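Local coordinates for protein insulinase family protease (Yersinia pestis, PDB 3GO9) that is a predicted protease of the insulinase (M16) family, whose activity and substrates are not established, at residues Y289-W301 against L422-L435. Sequence-based numbering, arbitrary orientation.
Sequences YWRSDLAREALFW and LTLAELNRELKQQL
Ala295 and Leu427 interlock knobs-into-holes where two helices of the C-terminal half of this M16-family chain cross at 78°. The helix axes approach to 8.9 Å. The small bump of Ala295 drops into a hollow formed by Leu427, Glu430, Leu431 and Gln434; its CB lies 3.5 Å from Glu430 CG. In return, Leu427 fills the hollow between Arg291, Leu294, Ala295 and Ala298. Its CG is anti to the backbone N (chi1 -168°), and CD1 settles over the backbone of Ala295. Leucine methyls extend the apolar seam both ways, with Leu294 CD2 3.5 Å from Leu422 CD2 and Leu299 CD2 against Leu435 CD2. Leu352 of helix 341-358 touches both Leu299 and Leu435, while Leu368 of helix 362-377 touches Ala298.

A polar flank runs beside this seam. Arg291 reaches across Glu426, laying one guanidinium face over Glu426 CB. The carboxylate stacks on it, planes 26° apart. Glu426 OE2 lies well out of the guanidinium plane, 3.6 Å from Arg291 NH2, and no N-H points at it, leaving a salt bridge of charge alone. Glu426 also forms a capping box with Thr423. Glu430 bends at chi2, which brings OE2 to 2.8 Å from Ser292 OG; the hydroxyl donates from above the carboxylate plane. Gln434 NE2 donates to Ser292 O at 2.9 Å, while Arg296 N reaches that same oxygen from the opposite face of its carbonyl plane.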
loop_
_atom_site.group_PDB
_atom_site.type_symbol
_atom_site.label_atom_id
_atom_site.label_comp_id
_atom_site.label_asym_id
_atom_site.label_seq_id
_atom_site.Cartn_x
_atom_site.Cartn_y
_atom_site.Cartn_z
ATOM N N TYR A 289 0.101 16.354 -9.790
ATOM C CA TYR A 289 0.667 15.100 -9.267
ATOM C C TYR A 289 1.618 14.500 -10.294
ATOM O O TYR A 289 2.752 14.112 -9.963
ATOM C CB TYR A 289 -0.423 14.065 -8.849
ATOM C CG TYR A 289 0.131 12.695 -8.598
ATOM C CD1 TYR A 289 0.908 12.438 -7.473
ATOM C CD2 TYR A 289 0.012 11.672 -9.537
ATOM C CE1 TYR A 289 1.471 11.254 -7.245
ATOM C CE2 TYR A 289 0.552 10.443 -9.291
ATOM C CZ TYR A 289 1.307 10.225 -8.149
ATOM O OH TYR A 289 1.879 8.971 -7.957
ATOM N N TRP A 290 1.186 14.449 -11.554
ATOM C CA TRP A 290 2.008 13.793 -12.546
ATOM C C TRP A 290 3.317 14.560 -12.778
ATOM O O TRP A 290 4.363 13.934 -13.041
ATOM C CB TRP A 290 1.278 13.619 -13.868
ATOM C CG TRP A 290 0.332 12.431 -13.926
ATOM C CD1 TRP A 290 0.399 11.282 -13.179
ATOM C CD2 TRP A 290 -0.756 12.235 -14.845
ATOM N NE1 TRP A 290 -0.576 10.383 -13.592
ATOM C CE2 TRP A 290 -1.287 10.959 -14.613
ATOM C CE3 TRP A 290 -1.311 13.003 -15.844
ATOM C CZ2 TRP A 290 -2.388 10.459 -15.367
ATOM C CZ3 TRP A 290 -2.380 12.518 -16.575
ATOM C CH2 TRP A 290 -2.906 11.280 -16.333
ATOM N N ARG A 291 3.271 15.890 -12.687
ATOM C CA ARG A 291 4.480 16.706 -12.851
ATOM C C ARG A 291 5.444 16.402 -11.717
ATOM O O ARG A 291 6.678 16.252 -11.938
ATOM C CB ARG A 291 4.191 18.195 -12.872
ATOM C CG ARG A 291 5.408 18.996 -13.303
ATOM C CD ARG A 291 5.183 20.471 -13.367
ATOM N NE ARG A 291 4.287 20.838 -14.467
ATOM C CZ ARG A 291 3.931 22.101 -14.754
ATOM N NH1 ARG A 291 4.379 23.121 -14.033
ATOM N NH2 ARG A 291 3.101 22.335 -15.759
ATOM N N SER A 292 4.900 16.308 -10.513
ATOM C CA SER A 292 5.716 16.046 -9.320
ATOM C C SER A 292 6.319 14.647 -9.388
ATOM O O SER A 292 7.545 14.472 -9.167
ATOM C CB SER A 292 4.865 16.183 -8.086
ATOM O OG SER A 292 4.585 17.547 -7.900
ATOM N N ASP A 293 5.491 13.650 -9.699
ATOM C CA ASP A 293 5.933 12.249 -9.844
ATOM C C ASP A 293 7.030 12.124 -10.905
ATOM O O ASP A 293 8.020 11.422 -10.709
ATOM C CB ASP A 293 4.707 11.410 -10.223
ATOM C CG ASP A 293 5.028 9.972 -10.664
ATOM O OD1 ASP A 293 5.483 9.191 -9.839
ATOM O OD2 ASP A 293 4.710 9.604 -11.837
ATOM N N LEU A 294 6.846 12.800 -12.043
ATOM C CA LEU A 294 7.802 12.667 -13.137
ATOM C C LEU A 294 9.157 13.313 -12.772
ATOM O O LEU A 294 10.198 12.797 -13.208
ATOM C CB LEU A 294 7.245 13.174 -14.453
ATOM C CG LEU A 294 8.155 12.996 -15.666
ATOM C CD1 LEU A 294 8.503 11.544 -15.912
ATOM C CD2 LEU A 294 7.490 13.618 -16.893
ATOM N N ALA A 295 9.128 14.432 -12.056
ATOM C CA ALA A 295 10.376 15.077 -11.569
ATOM C C ALA A 295 11.138 14.086 -10.671
ATOM O O ALA A 295 12.333 13.917 -10.809
ATOM C CB ALA A 295 10.070 16.343 -10.813
ATOM N N ARG A 296 10.422 13.422 -9.771
ATOM C CA ARG A 296 11.029 12.411 -8.908
ATOM C C ARG A 296 11.623 11.278 -9.729
ATOM O O ARG A 296 12.755 10.841 -9.485
ATOM C CB ARG A 296 10.007 11.888 -7.879
ATOM C CG ARG A 296 9.631 12.928 -6.851
ATOM C CD ARG A 296 8.712 12.386 -5.747
ATOM N NE ARG A 296 7.319 12.169 -6.170
ATOM C CZ ARG A 296 6.312 12.995 -5.894
ATOM N NH1 ARG A 296 6.521 14.136 -5.254
ATOM N NH2 ARG A 296 5.086 12.707 -6.314
ATOM N N GLU A 297 10.882 10.819 -10.730
ATOM C CA GLU A 297 11.336 9.755 -11.560
ATOM C C GLU A 297 12.565 10.187 -12.376
ATOM O O GLU A 297 13.556 9.432 -12.500
ATOM C CB GLU A 297 10.194 9.282 -12.452
ATOM C CG GLU A 297 10.498 8.099 -13.265
ATOM C CD GLU A 297 9.402 7.757 -14.218
ATOM O OE1 GLU A 297 9.695 7.043 -15.176
ATOM O OE2 GLU A 297 8.255 8.191 -14.025
ATOM N N ALA A 298 12.538 11.432 -12.844
ATOM C CA ALA A 298 13.602 11.954 -13.693
ATOM C C ALA A 298 14.913 11.972 -12.910
ATOM O O ALA A 298 15.964 11.622 -13.436
ATOM C CB ALA A 298 13.263 13.406 -14.088
ATOM N N LEU A 299 14.825 12.396 -11.667
ATOM C CA LEU A 299 15.984 12.563 -10.837
ATOM C C LEU A 299 16.562 11.199 -10.556
ATOM O O LEU A 299 17.788 11.026 -10.639
ATOM C CB LEU A 299 15.644 13.343 -9.589
ATOM C CG LEU A 299 15.605 12.825 -8.177
ATOM C CD1 LEU A 299 16.581 11.732 -7.867
ATOM C CD2 LEU A 299 15.882 14.028 -7.324
ATOM N N PHE A 300 15.712 10.211 -10.293
ATOM C CA PHE A 300 16.268 8.911 -9.963
ATOM C C PHE A 300 16.908 8.290 -11.176
ATOM O O PHE A 300 18.019 7.719 -11.134
ATOM C CB PHE A 300 15.253 7.960 -9.388
ATOM C CG PHE A 300 15.891 6.729 -8.879
ATOM C CD1 PHE A 300 16.812 6.811 -7.825
ATOM C CD2 PHE A 300 15.655 5.514 -9.479
ATOM C CE1 PHE A 300 17.435 5.699 -7.361
ATOM C CE2 PHE A 300 16.290 4.370 -8.983
ATOM C CZ PHE A 300 17.162 4.482 -7.910
ATOM N N TRP A 301 16.217 8.444 -12.285
ATOM C CA TRP A 301 16.686 8.011 -13.566
ATOM C C TRP A 301 18.074 8.602 -13.919
ATOM O O TRP A 301 18.973 7.876 -14.328
ATOM C CB TRP A 301 15.635 8.435 -14.574
ATOM C CG TRP A 301 16.008 8.331 -15.936
ATOM C CD1 TRP A 301 16.121 7.195 -16.667
ATOM C CD2 TRP A 301 16.283 9.427 -16.834
ATOM N NE1 TRP A 301 16.462 7.506 -17.958
ATOM C CE2 TRP A 301 16.566 8.867 -18.088
ATOM C CE3 TRP A 301 16.311 10.828 -16.690
ATOM C CZ2 TRP A 301 16.899 9.646 -19.199
ATOM C CZ3 TRP A 301 16.636 11.597 -17.791
ATOM C CH2 TRP A 301 16.928 11.002 -19.034
ATOM N N LEU A 422 4.094 19.040 -21.490
ATOM C CA LEU A 422 5.167 19.311 -20.570
ATOM C C LEU A 422 6.417 19.880 -21.257
ATOM O O LEU A 422 6.863 19.346 -22.269
ATOM C CB LEU A 422 5.560 18.044 -19.857
ATOM C CG LEU A 422 6.475 18.215 -18.648
ATOM C CD1 LEU A 422 5.827 19.023 -17.563
ATOM C CD2 LEU A 422 6.887 16.839 -18.126
ATOM N N THR A 423 6.952 20.955 -20.706
ATOM C CA THR A 423 8.213 21.540 -21.199
ATOM C C THR A 423 9.403 21.271 -20.285
ATOM O O THR A 423 9.246 20.966 -19.100
ATOM C CB THR A 423 8.087 23.055 -21.384
ATOM O OG1 THR A 423 7.934 23.688 -20.109
ATOM C CG2 THR A 423 6.849 23.359 -22.275
ATOM N N LEU A 424 10.605 21.404 -20.846
ATOM C CA LEU A 424 11.815 21.329 -20.012
ATOM C C LEU A 424 11.744 22.282 -18.853
ATOM O O LEU A 424 12.102 21.939 -17.748
ATOM C CB LEU A 424 13.037 21.751 -20.835
ATOM C CG LEU A 424 14.386 21.635 -20.146
ATOM C CD1 LEU A 424 14.733 20.239 -19.674
ATOM C CD2 LEU A 424 15.437 22.158 -21.162
ATOM N N ALA A 425 11.361 23.529 -19.124
ATOM C CA ALA A 425 11.304 24.544 -18.100
ATOM C C ALA A 425 10.408 24.137 -16.939
ATOM O O ALA A 425 10.713 24.422 -15.779
ATOM C CB ALA A 425 10.818 25.818 -18.678
ATOM N N GLU A 426 9.275 23.526 -17.274
ATOM C CA GLU A 426 8.293 23.109 -16.272
ATOM C C GLU A 426 8.853 21.981 -15.453
ATOM O O GLU A 426 8.786 22.012 -14.188
ATOM C CB GLU A 426 6.983 22.700 -16.929
ATOM C CG GLU A 426 6.199 23.845 -17.512
ATOM C CD GLU A 426 5.003 23.426 -18.388
ATOM O OE1 GLU A 426 4.944 22.303 -18.940
ATOM O OE2 GLU A 426 4.116 24.278 -18.570
ATOM N N LEU A 427 9.401 20.974 -16.136
ATOM C CA LEU A 427 9.959 19.833 -15.376
ATOM C C LEU A 427 11.156 20.322 -14.523
ATOM O O LEU A 427 11.294 19.937 -13.385
ATOM C CB LEU A 427 10.383 18.686 -16.285
ATOM C CG LEU A 427 10.691 17.367 -15.532
ATOM C CD1 LEU A 427 9.495 16.888 -14.721
ATOM C CD2 LEU A 427 11.110 16.226 -16.418
ATOM N N ASN A 428 12.024 21.157 -15.081
ATOM C CA ASN A 428 13.161 21.663 -14.284
ATOM C C ASN A 428 12.755 22.535 -13.092
ATOM O O ASN A 428 13.395 22.504 -12.029
ATOM C CB ASN A 428 14.155 22.392 -15.210
ATOM C CG ASN A 428 15.015 21.442 -15.976
ATOM O OD1 ASN A 428 14.996 20.250 -15.705
ATOM N ND2 ASN A 428 15.780 21.957 -16.967
ATOM N N ARG A 429 11.715 23.350 -13.243
ATOM C CA ARG A 429 11.193 24.100 -12.106
ATOM C C ARG A 429 10.708 23.185 -10.995
ATOM O O ARG A 429 10.973 23.469 -9.836
ATOM C CB ARG A 429 10.073 25.032 -12.532
ATOM C CG ARG A 429 9.424 25.806 -11.408
ATOM C CD ARG A 429 10.403 26.736 -10.717
ATOM N NE ARG A 429 10.938 27.753 -11.661
ATOM C CZ ARG A 429 11.853 28.686 -11.378
ATOM N NH1 ARG A 429 12.392 28.814 -10.168
ATOM N NH2 ARG A 429 12.217 29.543 -12.341
ATOM N N GLU A 430 9.982 22.131 -11.371
ATOM C CA GLU A 430 9.463 21.122 -10.417
ATOM C C GLU A 430 10.660 20.462 -9.701
ATOM O O GLU A 430 10.694 20.368 -8.456
ATOM C CB GLU A 430 8.620 20.109 -11.171
ATOM C CG GLU A 430 7.979 19.057 -10.335
ATOM C CD GLU A 430 6.929 19.564 -9.387
ATOM O OE1 GLU A 430 6.136 20.428 -9.785
ATOM O OE2 GLU A 430 6.882 19.053 -8.228
ATOM N N LEU A 431 11.678 20.111 -10.453
ATOM C CA LEU A 431 12.892 19.553 -9.848
ATOM C C LEU A 431 13.518 20.516 -8.840
ATOM O O LEU A 431 13.929 20.108 -7.728
ATOM C CB LEU A 431 13.930 19.194 -10.924
ATOM C CG LEU A 431 13.827 17.864 -11.608
ATOM C CD1 LEU A 431 14.717 17.873 -12.852
ATOM C CD2 LEU A 431 14.171 16.710 -10.636
ATOM N N LYS A 432 13.626 21.781 -9.243
ATOM C CA LYS A 432 14.223 22.781 -8.395
ATOM C C LYS A 432 13.401 22.909 -7.114
ATOM O O LYS A 432 13.940 22.935 -6.018
ATOM C CB LYS A 432 14.291 24.123 -9.122
ATOM C CG LYS A 432 14.937 25.200 -8.250
ATOM C CD LYS A 432 14.983 26.585 -8.834
ATOM C CE LYS A 432 15.810 26.651 -10.085
ATOM N NZ LYS A 432 17.246 26.482 -9.849
ATOM N N GLN A 433 12.080 22.994 -7.268
ATOM C CA GLN A 433 11.176 23.146 -6.114
ATOM C C GLN A 433 11.269 21.974 -5.125
ATOM O O GLN A 433 11.446 22.179 -3.931
ATOM C CB GLN A 433 9.750 23.332 -6.587
ATOM C CG GLN A 433 9.527 24.723 -7.114
ATOM C CD GLN A 433 8.304 24.874 -7.990
ATOM O OE1 GLN A 433 7.684 23.893 -8.447
ATOM N NE2 GLN A 433 7.955 26.157 -8.273
ATOM N N GLN A 434 11.223 20.766 -5.652
ATOM C CA GLN A 434 11.346 19.555 -4.832
ATOM C C GLN A 434 12.668 19.512 -4.078
ATOM O O GLN A 434 12.729 19.223 -2.886
ATOM C CB GLN A 434 11.239 18.311 -5.694
ATOM C CG GLN A 434 9.820 17.980 -5.991
ATOM C CD GLN A 434 9.680 16.786 -6.887
ATOM O OE1 GLN A 434 10.642 16.047 -7.119
ATOM N NE2 GLN A 434 8.475 16.579 -7.400
ATOM N N LEU A 435 13.734 19.832 -4.771
ATOM C CA LEU A 435 15.050 19.712 -4.169
ATOM C C LEU A 435 15.416 20.922 -3.333
ATOM O O LEU A 435 16.490 20.927 -2.717
ATOM C CB LEU A 435 16.101 19.473 -5.222
ATOM C CG LEU A 435 15.969 18.125 -5.927
ATOM C CD1 LEU A 435 16.962 18.086 -7.057
ATOM C CD2 LEU A 435 16.185 16.972 -4.978
HETATM O O HOH W 1 2.472 21.336 -18.832
HETATM O O HOH W 2 3.383 19.846 -9.759
#